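Local coordinates for protein GENE 22 product (Bacillus phage spp1, PDB 2XC8) that is of unknown function but resembles in fold a domain of the receptor-binding protein of lactococcal phage p2, at residues B[15-20]-B[111-116]; B[40-45]-B[71-76]; B[60-65]-B[94-99]. All blocks are in the same frame, centred on the assembly; numbering follows the deposited sequence.

Contact 1 of 3, residues B[15-20]-B[111-116]; sequences SEIKET and GTIFLY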
loop_
_atom_site.group_PDB
_atom_site.type_symbol
_atom_site.label_atom_id
_atom_site.label_comp_id
_atom_site.label_asym_id
_atom_site.label_seq_id
_atom_site.Cartn_x
_atom_site.Cartn_y
_atom_site.Cartn_z
ATOM N N SER B 15 -8.240 6.314 4.309
ATOM C CA SER B 15 -7.157 7.090 3.715
ATOM C C SER B 15 -6.114 6.185 3.072
ATOM O O SER B 15 -5.666 5.204 3.670
ATOM C CB SER B 15 -6.480 7.971 4.765
ATOM O OG SER B 15 -7.361 8.968 5.254
ATOM N N GLU B 16 -5.778 6.467 1.857
ATOM C CA GLU B 16 -4.709 5.821 1.174
ATOM C C GLU B 16 -3.383 6.295 1.744
ATOM O O GLU B 16 -3.141 7.450 1.797
ATOM C CB GLU B 16 -4.801 6.243 -0.262
ATOM C CG GLU B 16 -4.192 5.378 -1.232
ATOM C CD GLU B 16 -4.481 5.850 -2.634
ATOM O OE1 GLU B 16 -3.635 6.526 -3.176
ATOM O OE2 GLU B 16 -5.537 5.552 -3.206
ATOM N N ILE B 17 -2.558 5.375 2.185
ATOM C CA ILE B 17 -1.228 5.691 2.716
ATOM C C ILE B 17 -0.153 5.005 1.875
ATOM O O ILE B 17 -0.153 3.778 1.740
ATOM C CB ILE B 17 -1.070 5.289 4.210
ATOM C CG1 ILE B 17 -2.242 5.816 5.046
ATOM C CG2 ILE B 17 0.263 5.801 4.763
ATOM C CD1 ILE B 17 -2.421 5.124 6.389
ATOM N N LYS B 18 0.741 5.798 1.333
ATOM C CA LYS B 18 1.821 5.289 0.500
ATOM C C LYS B 18 3.207 5.924 0.616
ATOM O O LYS B 18 3.355 7.082 0.899
ATOM C CB LYS B 18 1.396 5.235 -0.974
ATOM C CG LYS B 18 1.322 6.537 -1.640
ATOM C CD LYS B 18 1.116 6.359 -3.063
ATOM C CE LYS B 18 -0.260 6.711 -3.442
ATOM N NZ LYS B 18 -0.265 7.695 -4.534
ATOM N N GLU B 19 4.221 5.113 0.381
ATOM C CA GLU B 19 5.596 5.591 0.347
ATOM C C GLU B 19 5.896 6.188 -1.024
ATOM O O GLU B 19 5.641 5.562 -2.057
ATOM C CB GLU B 19 6.569 4.445 0.646
ATOM C CG GLU B 19 8.044 4.852 0.662
ATOM C CD GLU B 19 9.000 3.670 0.547
ATOM O OE1 GLU B 19 8.538 2.509 0.535
ATOM O OE2 GLU B 19 10.224 3.909 0.471
ATOM N N THR B 20 6.428 7.407 -1.019
ATOM C CA THR B 20 6.900 8.065 -2.235
ATOM C C THR B 20 8.427 8.069 -2.196
ATOM O O THR B 20 9.018 7.621 -1.211
ATOM C CB THR B 20 6.355 9.508 -2.350
ATOM O OG1 THR B 20 6.800 10.281 -1.227
ATOM C CG2 THR B 20 4.829 9.513 -2.388
ATOM N N GLY B 111 10.681 0.068 8.049
ATOM C CA GLY B 111 9.492 0.330 8.849
ATOM C C GLY B 111 8.208 -0.287 8.337
ATOM O O GLY B 111 8.227 -1.251 7.568
ATOM N N THR B 112 7.087 0.286 8.772
ATOM C CA THR B 112 5.766 -0.270 8.500
ATOM C C THR B 112 4.639 0.741 8.278
ATOM O O THR B 112 4.568 1.773 8.951
ATOM C CB THR B 112 5.280 -1.156 9.679
ATOM O OG1 THR B 112 6.323 -2.058 10.073
ATOM C CG2 THR B 112 4.050 -1.962 9.289
ATOM N N ILE B 113 3.775 0.427 7.316
ATOM C CA ILE B 113 2.604 1.257 7.050
ATOM C C ILE B 113 1.451 0.356 7.498
ATOM O O ILE B 113 1.252 -0.732 6.949
ATOM C CB ILE B 113 2.427 1.693 5.569
ATOM C CG1 ILE B 113 3.415 2.810 5.216
ATOM C CG2 ILE B 113 0.991 2.156 5.302
ATOM C CD1 ILE B 113 3.584 3.056 3.722
ATOM N N PHE B 114 0.712 0.805 8.510
ATOM C CA PHE B 114 -0.435 0.059 9.022
ATOM C C PHE B 114 -1.719 0.525 8.341
ATOM O O PHE B 114 -2.113 1.688 8.466
ATOM C CB PHE B 114 -0.550 0.212 10.545
ATOM C CG PHE B 114 0.544 -0.480 11.317
ATOM C CD1 PHE B 114 0.405 -1.809 11.708
ATOM C CD2 PHE B 114 1.705 0.203 11.667
ATOM C CE1 PHE B 114 1.413 -2.452 12.428
ATOM C CE2 PHE B 114 2.718 -0.430 12.386
ATOM C CZ PHE B 114 2.571 -1.760 12.766
ATOM N N LEU B 115 -2.359 -0.387 7.611
ATOM C CA LEU B 115 -3.604 -0.086 6.908
ATOM C C LEU B 115 -4.783 -0.801 7.557
ATOM O O LEU B 115 -4.928 -2.021 7.439
ATOM C CB LEU B 115 -3.501 -0.461 5.423
ATOM C CG LEU B 115 -2.501 0.277 4.524
ATOM C CD1 LEU B 115 -2.552 -0.287 3.115
ATOM C CD2 LEU B 115 -2.757 1.781 4.498
ATOM N N TYR B 116 -5.626 -0.032 8.244
ATOM C CA TYR B 116 -6.748 -0.606 8.981
ATOM C C TYR B 116 -7.956 -0.808 8.071
ATOM O O TYR B 116 -8.306 0.054 7.260
ATOM C CB TYR B 116 -6.971 0.124 10.311
ATOM C CG TYR B 116 -5.764 0.032 11.224
ATOM C CD1 TYR B 116 -5.528 -1.109 11.995
ATOM C CD2 TYR B 116 -4.843 1.076 11.295
ATOM C CE1 TYR B 116 -4.410 -1.199 12.823
ATOM C CE2 TYR B 116 -3.726 0.997 12.120
ATOM C CZ TYR B 116 -3.515 -0.142 12.881
ATOM O OH TYR B 116 -2.411 -0.223 13.698
#

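Contact 2 of 3, residues B[40-45]-B[71-76]; sequences PVEEVS and VSWSLC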
loop_
_atom_site.group_PDB
_atom_site.type_symbol
_atom_site.label_atom_id
_atom_site.label_comp_id
_atom_site.label_asym_id
_atom_site.label_seq_id
_atom_site.Cartn_x
_atom_site.Cartn_y
_atom_site.Cartn_z
ATOM N N PRO B 40 -14.264 12.901 9.348
ATOM C CA PRO B 40 -13.384 13.282 8.240
ATOM C C PRO B 40 -11.918 13.406 8.662
ATOM O O PRO B 40 -11.621 13.941 9.734
ATOM C CB PRO B 40 -13.937 14.643 7.800
ATOM C CG PRO B 40 -14.595 15.195 9.011
ATOM C CD PRO B 40 -15.118 14.022 9.791
ATOM N N VAL B 41 -11.022 12.900 7.820
ATOM C CA VAL B 41 -9.584 12.965 8.075
ATOM C C VAL B 41 -8.889 13.681 6.918
ATOM O O VAL B 41 -9.016 13.277 5.759
ATOM C CB VAL B 41 -8.972 11.556 8.299
ATOM C CG1 VAL B 41 -7.462 11.637 8.473
ATOM C CG2 VAL B 41 -9.602 10.884 9.513
ATOM N N GLU B 42 -8.168 14.728 7.241
ATOM C CA GLU B 42 -7.437 15.500 6.256
ATOM C C GLU B 42 -6.182 14.822 5.705
ATOM O O GLU B 42 -5.582 13.979 6.323
ATOM C CB GLU B 42 -7.151 16.912 6.771
ATOM C CG GLU B 42 -6.109 16.978 7.880
ATOM C CD GLU B 42 -6.120 18.257 8.715
ATOM O OE1 GLU B 42 -5.704 19.286 8.189
ATOM O OE2 GLU B 42 -6.522 18.233 9.886
ATOM N N GLU B 43 -5.835 15.142 4.491
ATOM C CA GLU B 43 -4.612 14.687 3.919
ATOM C C GLU B 43 -3.395 15.131 4.756
ATOM O O GLU B 43 -3.450 16.062 5.476
ATOM C CB GLU B 43 -4.564 15.082 2.436
ATOM C CG GLU B 43 -3.839 16.341 2.111
ATOM C CD GLU B 43 -3.920 16.807 0.648
ATOM O OE1 GLU B 43 -4.825 16.461 -0.100
ATOM O OE2 GLU B 43 -3.042 17.561 0.233
ATOM N N VAL B 44 -2.310 14.403 4.673
ATOM C CA VAL B 44 -1.073 14.733 5.341
ATOM C C VAL B 44 0.072 14.090 4.622
ATOM O O VAL B 44 -0.030 13.015 4.144
ATOM C CB VAL B 44 -1.065 14.319 6.843
ATOM C CG1 VAL B 44 -1.016 12.853 7.020
ATOM C CG2 VAL B 44 0.037 14.953 7.558
ATOM N N SER B 45 1.171 14.786 4.545
ATOM C CA SER B 45 2.372 14.226 4.023
ATOM C C SER B 45 3.648 14.763 4.678
ATOM O O SER B 45 3.630 15.818 5.235
ATOM C CB SER B 45 2.371 14.305 2.491
ATOM O OG SER B 45 2.636 15.567 2.025
ATOM N N VAL B 71 -10.536 15.116 14.487
ATOM C CA VAL B 71 -9.480 14.121 14.310
ATOM C C VAL B 71 -8.281 14.772 13.616
ATOM O O VAL B 71 -8.425 15.365 12.544
ATOM C CB VAL B 71 -9.979 12.899 13.497
ATOM C CG1 VAL B 71 -8.933 11.798 13.475
ATOM C CG2 VAL B 71 -11.282 12.367 14.076
ATOM N N SER B 72 -7.105 14.661 14.232
ATOM C CA SER B 72 -5.905 15.355 13.751
ATOM C C SER B 72 -4.664 14.465 13.635
ATOM O O SER B 72 -4.613 13.369 14.200
ATOM C CB SER B 72 -5.599 16.561 14.646
ATOM O OG SER B 72 -6.680 17.478 14.659
ATOM N N TRP B 73 -3.670 14.961 12.896
ATOM C CA TRP B 73 -2.387 14.284 12.720
ATOM C C TRP B 73 -1.286 14.920 13.564
ATOM O O TRP B 73 -1.237 16.142 13.726
ATOM C CB TRP B 73 -1.948 14.322 11.255
ATOM C CG TRP B 73 -2.794 13.535 10.300
ATOM C CD1 TRP B 73 -3.650 14.039 9.364
ATOM C CD2 TRP B 73 -2.846 12.109 10.165
ATOM N NE1 TRP B 73 -4.238 13.017 8.659
ATOM C CE2 TRP B 73 -3.764 11.821 9.129
ATOM C CE3 TRP B 73 -2.212 11.045 10.821
ATOM C CZ2 TRP B 73 -4.064 10.513 8.734
ATOM C CZ3 TRP B 73 -2.511 9.742 10.427
ATOM C CH2 TRP B 73 -3.430 9.490 9.392
ATOM N N SER B 74 -0.403 14.075 14.090
ATOM C CA SER B 74 0.812 14.516 14.767
ATOM C C SER B 74 1.988 13.677 14.290
ATOM O O SER B 74 1.843 12.477 14.048
ATOM C CB SER B 74 0.668 14.393 16.283
ATOM O OG SER B 74 -0.076 15.474 16.815
ATOM N N LEU B 75 3.149 14.311 14.150
ATOM C CA LEU B 75 4.359 13.604 13.747
ATOM C C LEU B 75 5.470 13.789 14.766
ATOM O O LEU B 75 5.796 14.914 15.152
ATOM C CB LEU B 75 4.833 14.065 12.362
ATOM C CG LEU B 75 6.082 13.420 11.746
ATOM C CD1 LEU B 75 5.788 12.023 11.209
ATOM C CD2 LEU B 75 6.639 14.304 10.641
ATOM N N CYS B 76 6.040 12.671 15.202
ATOM C CA CYS B 76 7.222 12.701 16.046
ATOM C C CYS B 76 8.443 12.252 15.254
ATOM O O CYS B 76 8.393 11.271 14.506
ATOM C CB CYS B 76 7.037 11.833 17.290
ATOM S SG CYS B 76 8.428 11.912 18.437
HETATM O O HOH W 1 -12.264 15.322 12.052
#

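Contact 3 of 3, residues B[60-65]-B[94-99]; sequences LYLHMN and LIMYPV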
loop_
_atom_site.group_PDB
_atom_site.type_symbol
_atom_site.label_atom_id
_atom_site.label_comp_id
_atom_site.label_asym_id
_atom_site.label_seq_id
_atom_site.Cartn_x
_atom_site.Cartn_y
_atom_site.Cartn_z
ATOM N N LEU B 60 3.971 8.691 13.049
ATOM C CA LEU B 60 2.753 9.421 12.714
ATOM C C LEU B 60 1.591 8.981 13.602
ATOM O O LEU B 60 1.301 7.789 13.715
ATOM C CB LEU B 60 2.411 9.229 11.231
ATOM C CG LEU B 60 1.236 10.006 10.624
ATOM C CD1 LEU B 60 1.510 11.506 10.575
ATOM C CD2 LEU B 60 0.925 9.479 9.232
ATOM N N TYR B 61 0.937 9.955 14.231
ATOM C CA TYR B 61 -0.169 9.689 15.149
ATOM C C TYR B 61 -1.491 10.242 14.626
ATOM O O TYR B 61 -1.550 11.370 14.133
ATOM C CB TYR B 61 0.112 10.286 16.533
ATOM C CG TYR B 61 1.460 9.931 17.126
ATOM C CD1 TYR B 61 1.762 8.619 17.492
ATOM C CD2 TYR B 61 2.425 10.913 17.341
ATOM C CE1 TYR B 61 2.999 8.292 18.041
ATOM C CE2 TYR B 61 3.664 10.597 17.892
ATOM C CZ TYR B 61 3.943 9.286 18.239
ATOM O OH TYR B 61 5.166 8.968 18.783
ATOM N N LEU B 62 -2.544 9.436 14.736
ATOM C CA LEU B 62 -3.901 9.894 14.468
ATOM C C LEU B 62 -4.672 9.912 15.782
ATOM O O LEU B 62 -4.923 8.865 16.381
ATOM C CB LEU B 62 -4.596 8.998 13.434
ATOM C CG LEU B 62 -5.949 9.460 12.878
ATOM C CD1 LEU B 62 -5.791 10.664 11.955
ATOM C CD2 LEU B 62 -6.653 8.325 12.153
ATOM N N HIS B 63 -5.025 11.113 16.229
ATOM C CA HIS B 63 -5.691 11.300 17.516
ATOM C C HIS B 63 -6.946 12.155 17.383
ATOM O O HIS B 63 -7.097 12.910 16.421
ATOM C CB HIS B 63 -4.726 11.920 18.530
ATOM C CG HIS B 63 -3.980 13.105 18.002
ATOM N ND1 HIS B 63 -4.492 14.383 18.038
ATOM C CD2 HIS B 63 -2.766 13.202 17.413
ATOM C CE1 HIS B 63 -3.623 15.218 17.498
ATOM N NE2 HIS B 63 -2.568 14.527 17.110
HETATM N N MSE B 64 -7.839 12.030 18.362
HETATM C CA MSE B 64 -9.121 12.724 18.338
HETATM C C MSE B 64 -9.444 13.467 19.631
HETATM O O MSE B 64 -9.188 12.962 20.727
HETATM C CB MSE B 64 -10.250 11.726 18.062
HETATM C CG MSE B 64 -11.631 12.354 17.897
HETATM SE SE MSE B 64 -13.077 11.059 18.074
HETATM C CE MSE B 64 -12.638 9.918 16.560
ATOM N N ASN B 65 -9.999 14.668 19.494
ATOM C CA ASN B 65 -10.435 15.411 20.667
ATOM C C ASN B 65 -11.832 14.841 20.881
ATOM O O ASN B 65 -12.714 15.033 20.046
ATOM C CB ASN B 65 -10.488 16.919 20.387
ATOM C CG ASN B 65 -11.040 17.725 21.559
ATOM O OD1 ASN B 65 -12.138 17.465 22.056
ATOM N ND2 ASN B 65 -10.282 18.725 21.990
ATOM N N LEU B 94 -5.648 8.854 21.362
ATOM C CA LEU B 94 -4.881 8.301 20.288
ATOM C C LEU B 94 -5.633 7.153 19.667
ATOM O O LEU B 94 -6.046 6.245 20.313
ATOM C CB LEU B 94 -3.486 7.891 20.719
ATOM C CG LEU B 94 -2.563 7.199 19.729
ATOM C CD1 LEU B 94 -1.964 8.071 18.715
ATOM C CD2 LEU B 94 -1.512 6.568 20.490
ATOM N N ILE B 95 -5.810 7.253 18.375
ATOM C CA ILE B 95 -6.617 6.337 17.639
ATOM C C ILE B 95 -5.734 5.318 16.989
ATOM O O ILE B 95 -5.942 4.177 17.176
ATOM C CB ILE B 95 -7.498 7.067 16.600
ATOM C CG1 ILE B 95 -8.445 8.065 17.263
ATOM C CG2 ILE B 95 -8.243 6.111 15.798
ATOM C CD1 ILE B 95 -9.418 7.507 18.236
HETATM N N MSE B 96 -4.742 5.748 16.237
HETATM C CA MSE B 96 -3.828 4.839 15.587
HETATM C C MSE B 96 -2.435 5.343 15.217
HETATM O O MSE B 96 -2.219 6.509 15.087
HETATM C CB MSE B 96 -4.453 4.242 14.339
HETATM C CG MSE B 96 -4.841 5.228 13.309
HETATM SE SE MSE B 96 -5.656 4.601 11.747
HETATM C CE MSE B 96 -7.150 3.781 12.443
ATOM N N TYR B 97 -1.495 4.418 15.093
ATOM C CA TYR B 97 -0.142 4.759 14.669
ATOM C C TYR B 97 0.068 4.170 13.290
ATOM O O TYR B 97 0.670 3.141 13.173
ATOM C CB TYR B 97 1.028 4.237 15.521
ATOM C CG TYR B 97 0.881 4.195 16.995
ATOM C CD1 TYR B 97 0.189 3.174 17.600
ATOM C CD2 TYR B 97 1.512 5.120 17.800
ATOM C CE1 TYR B 97 0.054 3.118 18.945
ATOM C CE2 TYR B 97 1.405 5.068 19.148
ATOM C CZ TYR B 97 0.672 4.063 19.725
ATOM O OH TYR B 97 0.520 3.968 21.077
ATOM N N PRO B 98 -0.405 4.814 12.245
ATOM C CA PRO B 98 -0.340 4.101 10.959
ATOM C C PRO B 98 1.030 4.074 10.257
ATOM O O PRO B 98 1.227 3.258 9.356
ATOM C CB PRO B 98 -1.375 4.834 10.097
ATOM C CG PRO B 98 -1.439 6.204 10.666
ATOM C CD PRO B 98 -1.150 6.084 12.139
ATOM N N VAL B 99 1.957 4.944 10.656
ATOM C CA VAL B 99 3.294 4.981 10.041
ATOM C C VAL B 99 4.409 5.013 11.093
ATOM O O VAL B 99 4.392 5.842 12.006
ATOM C CB VAL B 99 3.460 6.175 9.047
ATOM C CG1 VAL B 99 4.834 6.148 8.379
ATOM C CG2 VAL B 99 2.365 6.166 7.985
#

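Contact 1 of 3, residues B[15-20]-B[111-116]
Ile-17 and Ile-113 meet methyl to methyl between two beta sheets: Ile-17 CG2 lies 3.8 Å from Ile-113 CG2. The two side chains run past each other in opposite directions. Leu-115 adds a second apolar contact. Its CD2 is 3.9 Å from Ile-17 CD1 and also rests against Ile-17 CB. The same Ile-17 CD1 approaches Phe-114 O at 4.0 Å. Ile-113 holds CG1 opposite the carbonyl carbon (chi1 -76°). This turns CD1 toward the backbone of strand 17-19, 4.0 Å from Glu-19 N. Pro-98, Val-99 and Val-26 also touch Ile-17, and Ile-2 touches Ile-113.

Backbone bonding plays no part across this contact. The axes of strand 17-19 and strand 111-116 approach to 8.1 Å and run roughly antiparallel, at 159°.

Charged groups lie around the apolar patch. Glu-19 OE2 forms a salt bridge with Arg-109, just before segment 111-116, and the same guanidinium bonds to Thr-20 O. Glu-16 and Lys-18 point away from segment 111-116. Lys-18 NZ and Glu-16 OE1 are 3.8 Å apart, a long salt bridge. On that side Glu-16 packs on Ala-28 of a neighbouring subunit and Lys-18 on Gly-29 of the same subunit.

The chemistry is that of apolar packing between two stacked sheets, consistent with a beta sandwich. Branched aliphatic groups meet by van der Waals contact alone, while the ion pair of Glu-19 and Arg-109 links the two sheets beside them.

Contact 2 of 3, residues B[40-45]-B[71-76]
Trp-73 NE1 donates to Glu-42 O at 2.9 Å, the shortest direct polar bond between segments 40-45 and 71-76. The angle at the hydrogen is 153°. The acceptor lies near the indole plane, and the donor is tilted somewhat out of the carbonyl plane. The bond fixes one edge of the indole and satisfies a carbonyl in the break between strand 40-41 and strand 44-45.

Val-44 covers one face of the same ring. Its CG1 sits 3.5 Å from the centroid of the five-membered ring, 5° off the normal, a CH-pi contact. With chi1 70° CG1 stands between the backbone N and the carbonyl carbon, and from there it points onto the ring. The Val-41 side chain crosses that of Trp-73 at about a right angle, and its CG1 touches Trp-73 CZ2 at 3.6 Å. The other methyl of Val-41, CG2, meets Val-71 CG1 at 4.1 Å.

A water joins the backbones near Pro-40. It donates to Pro-40 O at 2.8 Å and accepts from Val-71 N at 3.0 Å.

Leu-13, Val-26 and Leu-60 also touch Trp-73. Farther along, Ser-74 to Cys-76 pair in parallel with a strand of a neighbouring subunit, and Cys-76 is disulfide-bonded to Cys-86. The arrangement is consistent with a beta sandwich: an indole from strand 71-79, outermost in its sheet within this chain, inserts between the sheets and bonds to the backbone of the other.

Contact 3 of 3, residues B[60-65]-B[94-99]
Leu-62 O accepts from Ile-95 N at 2.7 Å and from Met-96 N at 3.1 Å, where strands 60-64 and 94-99 run antiparallel. The strand directions are 160° apart. Both donors lie in the carbonyl plane of Leu-62. In return Leu-62 N gives a nearly straight bond to Met-96 O at 3.0 Å. Leu-60 N bonds to Val-99 O farther along.

Leu-62 and the selenomethionine Met-96 lie side by side and point the same way. Leu-62 CD2 touches Met-96 CG at 3.8 Å. On this face Leu-60 CD2 meets Val-99 CG2, also at 3.8 Å. These side chains face the other sheet, where Leu-31 touches Leu-62 and Met-96.

Ile-95 and Met-96 both stand opposite Leu-62, which makes a classic beta bulge. The register shifts by one, and His-63 pairs with Leu-94.

Tyr-61 and Tyr-97 meet rim to rim, CE1 of Tyr-61 to CD2 of Tyr-97 at 3.5 Å, with their planes at 69°. Leu-94 has CG anti to N (chi1 176°), and its CD1 reaches Tyr-61 CB at 3.7 Å. His-63 shares the Leu-94 face, but its ring leads away. The imidazole is bonded at both nitrogens, ND1 to Glu-92 and NE2 to Ser-74. Tyr-88 meets the rings of both His-63 and Tyr-61.

Contact 3 pairs neighbouring strands within one sheet, while contacts 1 and 2 span the gap to the other sheet. Contacts 2 and 3 have centres about 8 Å apart and join through strands 56-64 and 71-79. Ser-74 O lies 2.7 Å from Tyr-61 N, a probable hydrogen bond. Trp-73 CE3 also packs on Leu-60 CG at 3.6 Å. Contact 1 joins contact 3 on the other side of strand 93-103: Phe-114 N is 2.6 Å from Pro-98 O, a probable hydrogen bond. Contacts 1 and 2 have centres about 13 Å apart and touch lightly, Ser-15 OG to Val-41 CG1 at 4.2 Å.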